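Local coordinates for periplasmic divalent cation tolerance protein (Thermotoga maritima, PDB 1VHF) that probably contributes to resistance toward heavy metals as a copper-binding, trimer-forming member of the CutA family, at residues Y7-N12 against F35-G40; R21-K26 against R72-Y77; K26-C31 against E64-E69. All coordinates share one frame; numbering follows the deposited sequence.

Contact 1 of 3, residues Y7-N12 against F35-G40; sequences YSTFPN and FEIRSG
Thr9 and Ile37 meet over the top of a strand that lies between their own, and theirs is the tight part of this contact. The methyl CG2 of Thr9 stands 3.8 Å from CD1 of Ile37, and the two side chains cross at about a right angle. Ile37 extends to this meeting because CG1 is tucked between the two backbone branches (chi1 57°), with CD1 anti to CA (chi2 164°). The other branch of Thr9, OG1, is hydrogen-bonded to Glu52 of the strand in between, which leaves the methyl for Ile37.

Toward the solvent the fit slackens. Tyr7 offers the edge of its ring, near the ring plane, and its CE2 is 4.3 Å from CZ of the exposed Phe35; its hydroxyl OH only grazes CD1 of Ile37 at 4.5 Å.

The stretches 7-10 and 35-40 run at 76° to each other, their axes 8.9 Å apart at closest, too wide for direct strand pairing. Strand 46-60 fills the interval, bonding its backbone to both, while the ring of Phe83 from strand 82-86 meets that of Tyr7 with the planes nearly parallel.

Contact 2 of 3, residues R21-K26 against R72-Y77; sequences RKLLEK and RKLHPY
Leu74, the last helical residue before the chain turns off at His75, lays its forked end against Lys22 and Leu23 and has by far the most surface buried here. Its two methyls divide the work. CD1 lies 4.1 Å from CB of Lys22 and 4.2 Å from CD2 of Leu23, whereas CD2 rests 4.1 Å from CD of Lys22. Lys22 thus gives the contact the aliphatic part of its chain; the chain stays extended as far as CE and bends only at its last torsion (chi4 -60°), which turns NZ off from helix 64-74. Leu23 and Leu74 lie alongside, pointing opposite ways, and Leu23, the buried member of the three, continues inward to Leu67.

Beyond Leu74 a local bond accompanies the turn: Tyr77 N donates to ND1 of His75 over 3.1 Å, fairly straight at 162° and within the plane of the imidazole. The other ring nitrogen, NE2, is hydrogen-bonded to Ser8 OG, so the ring is gripped at both ends.

Helices 13-25 and 64-74 lie on the same face of the antiparallel sheet, and here the last turns of both helices meet. Ile19, one turn earlier than Leu23 on helix 13-25, also touches Leu74, while the ring of Phe10 from strand 3-10 lies nearly parallel to that of His75.

Contact 3 of 3, residues K26-C31 against E64-E69; sequences KRLIAC and EKELYE
CA of Leu28 lies only 6.0 Å from CA of Leu67, where the irregular segment 26-31 comes up to the helical segment 64-69. A Schellman motif prepares the approach: Arg27 takes a positive phi of 59°, the bonds lead back into the last turn of helix 13-25, and Leu28 N probably bonds to Leu23 O. The chain thereby turns toward helix 64-74, and Leu28 O is taken up by Thr59 OG1 of strand 46-60. Leu28 and Ile29 carry the contact from this connection, while Glu66 and Leu67 answer from the first turn of the helix.

This is the link between the first helix and second strand of a ferredoxin-like beta-alpha-beta-beta-alpha-beta arrangement, as in other CutA proteins, and it packs against the start of helix 64-74.

Leu28 points at the second helix and crosses Glu66 at about a right angle; its CD2 is 4.0 Å from Glu66 CB, and CD1 reaches to 4.2 Å from Glu66 O. Glu66 was modelled in two conformers, so the approach of its carboxylate to Leu28 is doubtful. Deeper in, Ile29 CG2 rests against both methyls of Leu67, 3.7 Å from CD1 and 4.0 Å from CD2. Leu67 presents that fork by swinging CG anti to its backbone N (chi1 169°), and Leu23 presses on both residues from helix 13-25.

In the fold
Contacts 2 and 3 belong together: both use helix 64-74, they share Lys26, and their centres lie only about 9 Å apart. Each is partly buried, an aliphatic core edged by a partly exposed charged residue, Lys22 in one and Glu66 in the other, and Leu23 of contact 2 also packs on Ile29 and Leu67 of contact 3. Contact 1 is a surface contact, about 19 Å from contact 3 between centres and across the middle of the chain from it; it joins two strands of the sheet rather than helix or loop, and it mixes aromatic rings and methyls with a nearby carboxylate, Glu52. That residue also ties it to contact 2, since Tyr77 OH bonds to the same carboxylate that holds Thr9.

Contact 1 of 3, residues Y7-N12 against F35-G40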
# COMPACT_ATOMS: atom_id res chain seq x y z
N TYR A 7 2.41 2.92 -1.70
CA TYR A 7 2.58 3.12 -0.26
C TYR A 7 1.36 3.79 0.37
O TYR A 7 0.72 4.65 -0.22
CB TYR A 7 3.77 4.08 -0.05
CG TYR A 7 4.25 4.35 1.37
CD1 TYR A 7 3.70 5.34 2.14
CD2 TYR A 7 5.32 3.63 1.90
CE1 TYR A 7 4.17 5.65 3.41
CE2 TYR A 7 5.77 3.89 3.20
CZ TYR A 7 5.21 4.91 3.92
OH TYR A 7 5.73 5.17 5.18
N SER A 8 1.04 3.32 1.57
CA SER A 8 -0.03 3.97 2.35
C SER A 8 0.28 3.73 3.81
O SER A 8 1.13 2.92 4.19
CB SER A 8 -1.40 3.41 1.97
OG SER A 8 -2.43 4.17 2.60
N THR A 9 -0.44 4.45 4.67
CA THR A 9 -0.32 4.29 6.12
C THR A 9 -1.71 4.02 6.69
O THR A 9 -2.76 4.35 6.10
CB THR A 9 0.35 5.39 6.88
OG1 THR A 9 -0.49 6.56 6.93
CG2 THR A 9 1.70 5.73 6.28
N PHE A 10 -1.70 3.32 7.83
CA PHE A 10 -2.90 2.83 8.52
C PHE A 10 -2.82 3.05 10.00
O PHE A 10 -1.74 3.19 10.57
CB PHE A 10 -2.99 1.28 8.27
CG PHE A 10 -3.06 1.00 6.79
CD1 PHE A 10 -1.88 0.72 6.09
CD2 PHE A 10 -4.26 0.99 6.11
CE1 PHE A 10 -1.90 0.52 4.72
CE2 PHE A 10 -4.28 0.77 4.73
CZ PHE A 10 -3.10 0.51 4.03
N PRO A 11 -3.97 3.12 10.68
CA PRO A 11 -3.95 3.40 12.10
C PRO A 11 -3.41 2.33 12.98
O PRO A 11 -3.04 2.66 14.14
CB PRO A 11 -5.43 3.64 12.44
CG PRO A 11 -6.18 2.90 11.38
CD PRO A 11 -5.32 3.03 10.13
N ASN A 12 -3.39 1.08 12.56
CA ASN A 12 -2.90 -0.01 13.38
C ASN A 12 -2.47 -1.19 12.55
O ASN A 12 -2.69 -1.18 11.32
CB ASN A 12 -3.94 -0.36 14.45
CG ASN A 12 -5.30 -0.67 13.82
OD1 ASN A 12 -5.39 -1.59 13.00
ND2 ASN A 12 -6.31 0.10 14.16
N PHE A 35 5.08 -2.33 8.11
CA PHE A 35 5.98 -2.11 9.24
C PHE A 35 5.52 -0.91 10.08
O PHE A 35 4.79 -0.03 9.61
CB PHE A 35 7.44 -1.83 8.81
CG PHE A 35 7.60 -0.78 7.74
CD1 PHE A 35 7.33 -1.06 6.41
CD2 PHE A 35 8.06 0.50 8.08
CE1 PHE A 35 7.45 -0.11 5.42
CE2 PHE A 35 8.29 1.44 7.08
CZ PHE A 35 7.95 1.16 5.77
N GLU A 36 5.84 -0.96 11.37
CA GLU A 36 5.39 0.09 12.29
C GLU A 36 6.19 1.37 12.08
O GLU A 36 7.42 1.34 11.87
CB GLU A 36 5.52 -0.41 13.75
CG GLU A 36 4.69 0.46 14.69
CD GLU A 36 4.83 0.01 16.15
OE1 GLU A 36 5.45 -1.05 16.39
OE2 GLU A 36 4.31 0.77 16.98
N ILE A 37 5.48 2.49 12.19
CA ILE A 37 6.08 3.80 12.05
C ILE A 37 5.59 4.77 13.12
O ILE A 37 4.55 4.57 13.77
CB ILE A 37 5.77 4.44 10.68
CG1 ILE A 37 4.28 4.55 10.43
CG2 ILE A 37 6.43 3.63 9.56
CD1 ILE A 37 3.96 5.50 9.29
N ARG A 38 6.44 5.79 13.33
CA ARG A 38 5.97 6.96 14.12
C ARG A 38 5.73 8.03 13.06
O ARG A 38 6.50 8.11 12.07
CB ARG A 38 7.11 7.44 15.02
CG ARG A 38 7.55 6.41 16.03
CD ARG A 38 6.48 6.23 17.10
NE ARG A 38 7.08 5.54 18.25
CZ ARG A 38 6.56 5.61 19.47
NH1 ARG A 38 5.47 6.36 19.63
NH2 ARG A 38 7.11 5.01 20.51
N SER A 39 4.71 8.85 13.21
CA SER A 39 4.48 9.90 12.22
C SER A 39 4.21 11.22 12.95
O SER A 39 3.92 11.23 14.14
CB SER A 39 3.27 9.53 11.36
OG SER A 39 2.12 9.33 12.14
N GLY A 40 4.33 12.27 12.17
CA GLY A 40 4.09 13.63 12.66
C GLY A 40 3.51 14.47 11.54
O GLY A 40 3.84 14.29 10.38

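Contact 2 of 3, residues R21-K26 against R72-Y77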
# COMPACT_ATOMS: atom_id res chain seq x y z
N ARG A 21 -4.57 -8.37 3.13
CA ARG A 21 -5.21 -9.66 2.79
C ARG A 21 -6.35 -9.46 1.82
O ARG A 21 -6.47 -10.27 0.87
CB ARG A 21 -5.72 -10.28 4.11
CG ARG A 21 -6.46 -11.60 3.84
CD ARG A 21 -7.08 -12.15 5.11
NE ARG A 21 -7.21 -13.59 5.09
CZ ARG A 21 -6.28 -14.52 4.99
NH1 ARG A 21 -5.00 -14.22 4.88
NH2 ARG A 21 -6.65 -15.79 5.00
N LYS A 22 -7.20 -8.44 1.96
CA LYS A 22 -8.31 -8.22 1.04
C LYS A 22 -7.81 -7.94 -0.37
O LYS A 22 -8.40 -8.40 -1.36
CB LYS A 22 -9.21 -7.07 1.52
CG LYS A 22 -10.14 -7.57 2.64
CD LYS A 22 -11.06 -6.49 3.14
CE LYS A 22 -11.81 -6.95 4.41
NZ LYS A 22 -12.63 -8.16 4.11
N LEU A 23 -6.74 -7.16 -0.49
CA LEU A 23 -6.18 -6.86 -1.80
C LEU A 23 -5.60 -8.12 -2.43
O LEU A 23 -5.73 -8.28 -3.66
CB LEU A 23 -5.13 -5.74 -1.70
CG LEU A 23 -5.68 -4.41 -1.22
CD1 LEU A 23 -4.56 -3.43 -0.92
CD2 LEU A 23 -6.69 -3.84 -2.22
N LEU A 24 -5.01 -9.01 -1.62
CA LEU A 24 -4.54 -10.29 -2.18
C LEU A 24 -5.72 -11.18 -2.58
O LEU A 24 -5.64 -11.82 -3.64
CB LEU A 24 -3.71 -11.01 -1.10
CG LEU A 24 -2.28 -10.46 -0.88
CD1 LEU A 24 -1.74 -11.00 0.44
CD2 LEU A 24 -1.40 -10.86 -2.06
N GLU A 25 -6.81 -11.15 -1.82
CA GLU A 25 -8.00 -11.98 -2.14
C GLU A 25 -8.54 -11.56 -3.50
O GLU A 25 -9.01 -12.39 -4.32
CB GLU A 25 -9.05 -11.74 -1.06
CG GLU A 25 -8.81 -12.50 0.24
CD GLU A 25 -9.67 -12.03 1.39
OE1 GLU A 25 -10.62 -11.25 1.19
OE2 GLU A 25 -9.40 -12.43 2.56
N LYS A 26 -8.51 -10.27 -3.79
CA LYS A 26 -8.99 -9.71 -5.03
C LYS A 26 -8.00 -9.80 -6.16
O LYS A 26 -8.27 -9.45 -7.30
CB LYS A 26 -9.46 -8.26 -4.82
CG LYS A 26 -10.64 -8.14 -3.85
CD LYS A 26 -10.84 -6.70 -3.42
CE LYS A 26 -11.95 -6.52 -2.40
NZ LYS A 26 -13.28 -6.44 -3.08
N ARG A 72 -8.56 3.08 -1.61
CA ARG A 72 -9.26 4.28 -1.10
C ARG A 72 -10.58 3.85 -0.44
O ARG A 72 -10.93 4.29 0.66
CB ARG A 72 -9.59 5.23 -2.24
CG ARG A 72 -10.43 6.46 -1.76
CD ARG A 72 -9.46 7.43 -1.15
NE ARG A 72 -9.95 8.65 -0.58
CZ ARG A 72 -10.43 9.74 -1.15
NH1 ARG A 72 -10.53 9.83 -2.47
NH2 ARG A 72 -10.70 10.80 -0.39
N LYS A 73 -11.27 2.89 -1.06
CA LYS A 73 -12.54 2.41 -0.54
C LYS A 73 -12.48 1.56 0.68
O LYS A 73 -13.49 1.44 1.42
CB LYS A 73 -13.33 1.72 -1.69
CG LYS A 73 -13.89 2.82 -2.60
CD LYS A 73 -14.57 2.26 -3.85
CE LYS A 73 -14.96 3.43 -4.73
NZ LYS A 73 -15.54 3.08 -6.04
N LEU A 74 -11.36 0.90 0.96
CA LEU A 74 -11.19 0.11 2.16
C LEU A 74 -10.51 0.91 3.29
O LEU A 74 -10.46 0.46 4.43
CB LEU A 74 -10.27 -1.11 1.86
CG LEU A 74 -10.85 -2.16 0.90
CD1 LEU A 74 -9.79 -3.17 0.49
CD2 LEU A 74 -12.03 -2.88 1.57
N HIS A 75 -10.08 2.14 2.97
CA HIS A 75 -9.26 2.83 3.98
C HIS A 75 -10.02 3.39 5.13
O HIS A 75 -11.05 4.06 4.91
CB HIS A 75 -8.50 3.98 3.23
CG HIS A 75 -7.12 4.11 3.80
ND1 HIS A 75 -6.91 4.62 5.05
CD2 HIS A 75 -5.90 3.77 3.30
CE1 HIS A 75 -5.61 4.61 5.32
NE2 HIS A 75 -4.97 4.08 4.27
N PRO A 76 -9.52 3.29 6.36
CA PRO A 76 -10.21 3.91 7.49
C PRO A 76 -10.08 5.42 7.45
O PRO A 76 -10.86 6.15 8.12
CB PRO A 76 -9.53 3.35 8.72
CG PRO A 76 -8.20 2.85 8.25
CD PRO A 76 -8.35 2.51 6.78
N TYR A 77 -9.06 5.98 6.82
CA TYR A 77 -8.84 7.42 6.72
C TYR A 77 -9.60 8.05 5.55
O TYR A 77 -9.71 7.49 4.43
CB TYR A 77 -7.36 7.82 6.57
CG TYR A 77 -6.42 7.37 7.65
CD1 TYR A 77 -6.77 7.05 8.94
CD2 TYR A 77 -5.07 7.33 7.31
CE1 TYR A 77 -5.84 6.68 9.90
CE2 TYR A 77 -4.12 6.96 8.24
CZ TYR A 77 -4.50 6.62 9.51
OH TYR A 77 -3.55 6.26 10.44

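Contact 3 of 3, residues K26-C31 against E64-E69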
# COMPACT_ATOMS: atom_id res chain seq x y z
N LYS A 26 -8.51 -10.27 -3.79
CA LYS A 26 -8.99 -9.71 -5.03
C LYS A 26 -8.00 -9.80 -6.16
O LYS A 26 -8.27 -9.45 -7.30
CB LYS A 26 -9.46 -8.26 -4.82
CG LYS A 26 -10.64 -8.14 -3.85
CD LYS A 26 -10.84 -6.70 -3.42
CE LYS A 26 -11.95 -6.52 -2.40
NZ LYS A 26 -13.28 -6.44 -3.08
N ARG A 27 -6.78 -10.29 -5.89
CA ARG A 27 -5.69 -10.47 -6.83
C ARG A 27 -5.31 -9.15 -7.46
O ARG A 27 -4.83 -9.06 -8.61
CB ARG A 27 -6.00 -11.58 -7.85
CG ARG A 27 -6.26 -12.93 -7.14
CD ARG A 27 -6.16 -14.08 -8.16
NE ARG A 27 -6.63 -15.34 -7.55
CZ ARG A 27 -5.94 -16.10 -6.72
NH1 ARG A 27 -4.72 -15.81 -6.34
NH2 ARG A 27 -6.51 -17.22 -6.24
N LEU A 28 -5.35 -8.09 -6.62
CA LEU A 28 -5.01 -6.75 -7.06
C LEU A 28 -3.53 -6.45 -6.84
O LEU A 28 -3.00 -5.51 -7.44
CB LEU A 28 -5.84 -5.66 -6.42
CG LEU A 28 -7.32 -5.67 -6.84
CD1 LEU A 28 -8.09 -4.64 -6.03
CD2 LEU A 28 -7.48 -5.39 -8.32
N ILE A 29 -2.93 -7.18 -5.92
CA ILE A 29 -1.52 -7.04 -5.58
C ILE A 29 -0.91 -8.45 -5.50
O ILE A 29 -1.60 -9.45 -5.33
CB ILE A 29 -1.26 -6.36 -4.22
CG1 ILE A 29 -1.81 -7.20 -3.05
CG2 ILE A 29 -1.88 -4.95 -4.17
CD1 ILE A 29 -1.49 -6.61 -1.68
N ALA A 30 0.42 -8.50 -5.69
CA ALA A 30 1.15 -9.75 -5.60
C ALA A 30 1.57 -10.03 -4.15
O ALA A 30 1.73 -11.16 -3.73
CB ALA A 30 2.39 -9.70 -6.49
N CYS A 31 1.83 -8.93 -3.40
CA CYS A 31 2.22 -9.09 -2.01
C CYS A 31 2.27 -7.72 -1.33
O CYS A 31 2.18 -6.71 -2.04
CB CYS A 31 3.62 -9.72 -1.94
SG CYS A 31 4.84 -8.95 -2.97
N GLU A 64 -2.67 -0.50 -11.28
CA GLU A 64 -2.59 0.68 -10.43
C GLU A 64 -3.92 1.39 -10.20
O GLU A 64 -4.23 1.75 -9.04
CB GLU A 64 -1.58 1.69 -11.01
CG GLU A 64 -1.21 2.83 -10.08
CD GLU A 64 -0.33 3.89 -10.66
OE1 GLU A 64 -0.21 4.01 -11.90
OE2 GLU A 64 0.34 4.67 -9.93
N LYS A 65 -4.66 1.65 -11.26
CA LYS A 65 -5.95 2.35 -11.13
C LYS A 65 -6.90 1.57 -10.23
O LYS A 65 -7.45 2.17 -9.30
CB LYS A 65 -6.56 2.52 -12.52
N GLU A 66 -7.06 0.27 -10.48
CA GLU A 66 -7.92 -0.57 -9.67
C GLU A 66 -7.46 -0.64 -8.22
O GLU A 66 -8.27 -0.67 -7.29
CB GLU A 66 -8.02 -1.98 -10.24
CG GLU A 66 -8.61 -2.02 -11.66
CD GLU A 66 -8.38 -3.44 -12.21
OE1 GLU A 66 -9.07 -4.35 -11.69
OE2 GLU A 66 -7.47 -3.62 -13.02
N LEU A 67 -6.14 -0.73 -8.01
CA LEU A 67 -5.64 -0.77 -6.63
C LEU A 67 -5.93 0.55 -5.95
O LEU A 67 -6.31 0.54 -4.77
CB LEU A 67 -4.13 -1.07 -6.67
CG LEU A 67 -3.39 -0.89 -5.33
CD1 LEU A 67 -3.94 -1.86 -4.26
CD2 LEU A 67 -1.92 -1.20 -5.56
N TYR A 68 -5.66 1.69 -6.60
CA TYR A 68 -6.00 2.96 -5.95
C TYR A 68 -7.46 3.02 -5.53
O TYR A 68 -7.78 3.46 -4.42
CB TYR A 68 -5.65 4.18 -6.80
CG TYR A 68 -4.26 4.74 -6.65
CD1 TYR A 68 -3.11 3.99 -6.87
CD2 TYR A 68 -4.13 6.08 -6.33
CE1 TYR A 68 -1.87 4.58 -6.75
CE2 TYR A 68 -2.88 6.69 -6.22
CZ TYR A 68 -1.76 5.91 -6.45
OH TYR A 68 -0.52 6.50 -6.31
N GLU A 69 -8.35 2.57 -6.43
CA GLU A 69 -9.78 2.63 -6.15
C GLU A 69 -10.17 1.76 -4.99
O GLU A 69 -10.82 2.21 -4.02
CB GLU A 69 -10.55 2.20 -7.42
CG GLU A 69 -10.34 3.12 -8.61
CD GLU A 69 -11.20 2.74 -9.81
OE1 GLU A 69 -10.77 1.90 -10.63
OE2 GLU A 69 -12.32 3.28 -9.94